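Side-chain contacts in cytochrome c' (Allochromatium vinosum, PDB 5GYR), which is a high-spin bacterial c-type cytochrome that binds heme without a sixth ligand and is assigned to electron transfer, its exact function being unknown: residues Ala56-Gly61 with Pro75-Asn80; Val92-Thr97 with Gly115-Ala120. All blocks are in the same frame, centred on the assembly; numbering follows the deposited sequence.

Overall arrangement
Both segments of interaction 1 precede those of interaction 2 in the chain, and the two contacts do not touch: their centres lie about 27 Å apart and their nearest atoms about 14 Å. In interaction 1, two parts of the long loop between helix 36-50 and strand 81-83 meet through buried aromatic rings. Interaction 2 joins helix 86-104 to helix 107-128, further from the centre of the chain. Each contact includes a residue lining a heme c pocket, Y58 in the first and V117 in the second, and each also touches the second subunit. This separation is consistent with the domain-swapped, tetrameric form, in which heme pockets are probably completed by helices from different chains.

Interaction 1. Residues Ala56-Gly61 with Pro75-Asn80; sequences ALYGPG and PEFFQN
Y58 meets F77 over a face of its ring and F78 beside its CB, the three forming a buried aromatic cluster. The bond to CB points at 75-80, and chi1, -78°, sets CG beside the backbone N, which places the ring under F77 CE2. Starting at the root, CB of Y58 lies 3.9 Å from CE1 of F78. CG comes next, with F77 CE2 as its nearest neighbour across the contact, and the same holds for CD2 and CE2. Y58 CD1 lies 3.6 Å from F77 CE2 and also meets F78 CZ. Y58 CE1 is 3.5 Å and Y58 CZ 3.6 Å from F77 CE2, because that atom sits 3.4 Å above the centre of the Y58 ring. The F77 ring lies obliquely, its plane at 48° to that of Y58 and the centroids 4.5 Å apart. F78 makes an offset edge-to-face pair, presenting its face to the edge of Y58 with planes at 73°. Its own rim is used too, since Y58 O sits near the F78 plane, 3.4 Å from F78 CE1. At the tip, Y58 OH is hydrogen-bonded to Y16 OH on helix 5-31. Were the ring cut back to an alanine, Y16 OH would probably lose this partner and a gap open beneath F77 CE2. Both Y58 and F77 touch heme c, and Y58 packs on R12, a heme-binding residue. No hydrogen bond links the two segments; their cohesion is aromatic and dispersive, while the hydroxyl of this buried tyrosine pairs with Y16 outside them, both residues lining the heme c pocket.

Interaction 2. Residues Val92-Thr97 with Gly115-Ala120; sequences VGAANT and GDVGAA
The helical turn that brings A94 against V117 is held by a short backbone bond, from N96 N to V92 O at 2.9 Å; no hydrogen bond passes to 115-120, and the contact itself is apolar packing. V117 carries it with one methyl: CG2 lies 3.8 Å from A94 CB and 3.4 Å from A94 O, resting on the helix backbone as well as on the alanine methyl. The first torsion, 174°, puts V117 CG1 anti to the backbone N and CG2 anti to the carbonyl carbon, beside that N, and CG2 is the branch that reaches A94. The smallness of A94 fits the 5.2 Å between the A94 and V117 CA atoms; the segment axes pass 8.6 Å apart. F91 and L98 of helix 86-104 also pack on V117, as does M23 of the second subunit, and heme c touches its side chain. The N-to-C directions differ by 152°, so the helices run nearly antiparallel as a hairpin. Such a pair is half of the four-helix bundle of cytochromes c', here probably completed by helices of the second subunit, as the M23 packing suggests, and bearing the heme attached through C121 and C124 and ligated by H125.

Interaction 1. Residues Ala56-Gly61 with Pro75-Asn80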
loop_
_atom_site.group_PDB
_atom_site.type_symbol
_atom_site.label_atom_id
_atom_site.label_comp_id
_atom_site.label_asym_id
_atom_site.label_seq_id
_atom_site.Cartn_x
_atom_site.Cartn_y
_atom_site.Cartn_z
ATOM N N ALA A 56 2.589 -3.398 5.974
ATOM C CA ALA A 56 2.834 -2.575 7.148
ATOM C C ALA A 56 4.282 -2.619 7.619
ATOM O O ALA A 56 4.688 -1.794 8.433
ATOM C CB ALA A 56 1.905 -2.987 8.274
ATOM N N LEU A 57 5.048 -3.565 7.079
ATOM C CA LEU A 57 6.448 -3.748 7.422
ATOM C C LEU A 57 7.382 -3.095 6.406
ATOM O O LEU A 57 8.598 -3.270 6.475
ATOM C CB LEU A 57 6.764 -5.239 7.529
ATOM C CG LEU A 57 5.913 -6.005 8.534
ATOM C CD1 LEU A 57 6.146 -7.499 8.417
ATOM C CD2 LEU A 57 6.190 -5.519 9.949
ATOM N N TYR A 58 6.809 -2.356 5.461
ATOM C CA TYR A 58 7.576 -1.671 4.427
ATOM C C TYR A 58 7.445 -0.164 4.588
ATOM O O TYR A 58 7.152 0.563 3.639
ATOM C CB TYR A 58 7.144 -2.136 3.027
ATOM C CG TYR A 58 7.716 -3.480 2.635
ATOM C CD1 TYR A 58 9.001 -3.569 2.106
ATOM C CD2 TYR A 58 7.005 -4.661 2.840
ATOM C CE1 TYR A 58 9.534 -4.778 1.736
ATOM C CE2 TYR A 58 7.549 -5.886 2.487
ATOM C CZ TYR A 58 8.818 -5.938 1.937
ATOM O OH TYR A 58 9.370 -7.149 1.593
ATOM N N GLY A 59 7.652 0.299 5.818
ATOM C CA GLY A 59 7.522 1.717 6.175
ATOM C C GLY A 59 8.695 2.539 5.660
ATOM O O GLY A 59 9.641 1.981 5.150
ATOM N N PRO A 60 8.633 3.878 5.787
ATOM C CA PRO A 60 9.525 4.822 5.068
ATOM C C PRO A 60 11.060 4.752 5.322
ATOM O O PRO A 60 11.864 5.176 4.465
ATOM C CB PRO A 60 8.965 6.218 5.443
ATOM C CG PRO A 60 7.875 5.997 6.430
ATOM C CD PRO A 60 7.482 4.552 6.413
ATOM N N GLY A 61 11.469 4.226 6.475
ATOM C CA GLY A 61 12.899 4.117 6.798
ATOM C C GLY A 61 13.518 2.775 6.461
ATOM O O GLY A 61 14.646 2.496 6.874
ATOM N N PRO A 75 14.466 -0.502 -4.381
ATOM C CA PRO A 75 13.651 0.699 -4.152
ATOM C C PRO A 75 12.348 0.695 -4.965
ATOM O O PRO A 75 11.357 1.255 -4.521
ATOM C CB PRO A 75 14.573 1.865 -4.576
ATOM C CG PRO A 75 15.854 1.265 -5.046
ATOM C CD PRO A 75 15.864 -0.195 -4.746
ATOM N N GLU A 76 12.372 0.034 -6.124
ATOM C CA GLU A 76 11.215 -0.068 -7.022
ATOM C C GLU A 76 9.999 -0.695 -6.373
ATOM O O GLU A 76 8.879 -0.501 -6.831
ATOM C CB GLU A 76 11.562 -0.900 -8.266
ATOM C CG GLU A 76 12.516 -0.220 -9.240
ATOM C CD GLU A 76 13.989 -0.423 -8.952
ATOM O OE1 GLU A 76 14.362 -0.865 -7.846
ATOM O OE2 GLU A 76 14.781 -0.109 -9.864
ATOM N N PHE A 77 10.224 -1.500 -5.349
ATOM C CA PHE A 77 9.146 -2.207 -4.683
ATOM C C PHE A 77 8.098 -1.269 -4.105
ATOM O O PHE A 77 6.888 -1.489 -4.279
ATOM C CB PHE A 77 9.734 -3.047 -3.554
ATOM C CG PHE A 77 8.701 -3.890 -2.854
ATOM C CD1 PHE A 77 8.125 -4.987 -3.495
ATOM C CD2 PHE A 77 8.285 -3.572 -1.581
ATOM C CE1 PHE A 77 7.160 -5.756 -2.863
ATOM C CE2 PHE A 77 7.331 -4.340 -0.940
ATOM C CZ PHE A 77 6.766 -5.432 -1.581
ATOM N N PHE A 78 8.566 -0.205 -3.460
ATOM C CA PHE A 78 7.712 0.672 -2.671
ATOM C C PHE A 78 6.621 1.404 -3.459
ATOM O O PHE A 78 5.543 1.686 -2.937
ATOM C CB PHE A 78 8.569 1.674 -1.918
ATOM C CG PHE A 78 9.421 1.044 -0.873
ATOM C CD1 PHE A 78 8.928 0.865 0.412
ATOM C CD2 PHE A 78 10.688 0.582 -1.166
ATOM C CE1 PHE A 78 9.714 0.263 1.380
ATOM C CE2 PHE A 78 11.475 -0.027 -0.194
ATOM C CZ PHE A 78 10.986 -0.175 1.080
ATOM N N GLN A 79 6.872 1.686 -4.721
ATOM C CA GLN A 79 5.893 2.465 -5.501
ATOM C C GLN A 79 4.615 1.684 -5.811
ATOM O O GLN A 79 3.614 2.251 -6.248
ATOM C CB GLN A 79 6.512 2.989 -6.800
ATOM C CG GLN A 79 6.920 1.909 -7.765
ATOM C CD GLN A 79 7.700 2.470 -8.928
ATOM O OE1 GLN A 79 7.331 3.494 -9.493
ATOM N NE2 GLN A 79 8.775 1.806 -9.294
ATOM N N ASN A 80 4.666 0.374 -5.594
ATOM C CA ASN A 80 3.472 -0.466 -5.778
ATOM C C ASN A 80 2.503 -0.510 -4.601
ATOM O O ASN A 80 1.479 -1.204 -4.682
ATOM C CB ASN A 80 3.851 -1.898 -6.109
ATOM C CG ASN A 80 4.687 -1.990 -7.349
ATOM O OD1 ASN A 80 4.164 -1.954 -8.452
ATOM N ND2 ASN A 80 6.008 -2.034 -7.179
#

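Interaction 2. Residues Val92-Thr97 with Gly115-Ala120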
loop_
_atom_site.group_PDB
_atom_site.type_symbol
_atom_site.label_atom_id
_atom_site.label_comp_id
_atom_site.label_asym_id
_atom_site.label_seq_id
_atom_site.Cartn_x
_atom_site.Cartn_y
_atom_site.Cartn_z
ATOM N N VAL A 92 -12.256 7.229 -1.243
ATOM C CA VAL A 92 -12.410 6.818 -2.638
ATOM C C VAL A 92 -13.880 6.566 -2.958
ATOM O O VAL A 92 -14.374 6.999 -3.988
ATOM C CB VAL A 92 -11.581 5.560 -2.964
ATOM C CG1 VAL A 92 -11.924 5.019 -4.339
ATOM C CG2 VAL A 92 -10.098 5.884 -2.884
ATOM N N GLY A 93 -14.566 5.867 -2.056
ATOM C CA GLY A 93 -15.982 5.591 -2.224
ATOM C C GLY A 93 -16.778 6.879 -2.299
ATOM O O GLY A 93 -17.636 7.038 -3.157
ATOM N N ALA A 94 -16.472 7.806 -1.401
ATOM C CA ALA A 94 -17.183 9.067 -1.344
ATOM C C ALA A 94 -16.915 9.912 -2.587
ATOM O O ALA A 94 -17.822 10.519 -3.138
ATOM C CB ALA A 94 -16.805 9.824 -0.084
ATOM N N ALA A 95 -15.674 9.922 -3.046
ATOM C CA ALA A 95 -15.306 10.703 -4.228
ATOM C C ALA A 95 -15.971 10.141 -5.485
ATOM O O ALA A 95 -16.475 10.897 -6.321
ATOM C CB ALA A 95 -13.790 10.734 -4.389
ATOM N N ASN A 96 -15.984 8.813 -5.612
ATOM C CA ASN A 96 -16.654 8.179 -6.739
ATOM C C ASN A 96 -18.130 8.531 -6.759
ATOM O O ASN A 96 -18.695 8.840 -7.812
ATOM C CB ASN A 96 -16.544 6.647 -6.689
ATOM C CG ASN A 96 -15.146 6.135 -6.986
ATOM O OD1 ASN A 96 -14.312 6.884 -7.467
ATOM N ND2 ASN A 96 -14.888 4.854 -6.741
ATOM N N THR A 97 -18.757 8.492 -5.594
ATOM C CA THR A 97 -20.179 8.831 -5.495
ATOM C C THR A 97 -20.422 10.289 -5.841
ATOM O O THR A 97 -21.376 10.605 -6.544
ATOM C CB THR A 97 -20.727 8.509 -4.107
ATOM O OG1 THR A 97 -20.575 7.099 -3.885
ATOM C CG2 THR A 97 -22.193 8.881 -3.991
ATOM N N GLY A 115 -20.652 16.746 1.127
ATOM C CA GLY A 115 -20.420 16.696 2.573
ATOM C C GLY A 115 -19.703 15.432 2.993
ATOM O O GLY A 115 -18.823 15.468 3.856
ATOM N N ASP A 116 -20.070 14.310 2.384
ATOM C CA ASP A 116 -19.418 13.044 2.713
ATOM C C ASP A 116 -17.956 13.056 2.301
ATOM O O ASP A 116 -17.118 12.537 3.023
ATOM C CB ASP A 116 -20.118 11.853 2.063
ATOM C CG ASP A 116 -21.469 11.550 2.682
ATOM O OD1 ASP A 116 -21.763 12.028 3.803
ATOM O OD2 ASP A 116 -22.254 10.829 2.021
ATOM N N VAL A 117 -17.648 13.649 1.151
ATOM C CA VAL A 117 -16.245 13.751 0.739
ATOM C C VAL A 117 -15.475 14.634 1.719
ATOM O O VAL A 117 -14.402 14.255 2.182
ATOM C CB VAL A 117 -16.099 14.293 -0.685
ATOM C CG1 VAL A 117 -14.635 14.527 -1.022
ATOM C CG2 VAL A 117 -16.715 13.321 -1.673
ATOM N N GLY A 118 -16.027 15.802 2.032
ATOM C CA GLY A 118 -15.382 16.728 2.959
ATOM C C GLY A 118 -15.053 16.096 4.297
ATOM O O GLY A 118 -13.994 16.356 4.875
ATOM N N ALA A 119 -15.967 15.261 4.799
ATOM C CA ALA A 119 -15.747 14.566 6.062
ATOM C C ALA A 119 -14.564 13.604 5.975
ATOM O O ALA A 119 -13.836 13.436 6.944
ATOM C CB ALA A 119 -17.007 13.821 6.487
ATOM N N ALA A 120 -14.396 12.957 4.827
ATOM C CA ALA A 120 -13.262 12.054 4.634
ATOM C C ALA A 120 -11.943 12.821 4.586
ATOM O O ALA A 120 -10.976 12.389 5.182
ATOM C CB ALA A 120 -13.444 11.205 3.380
#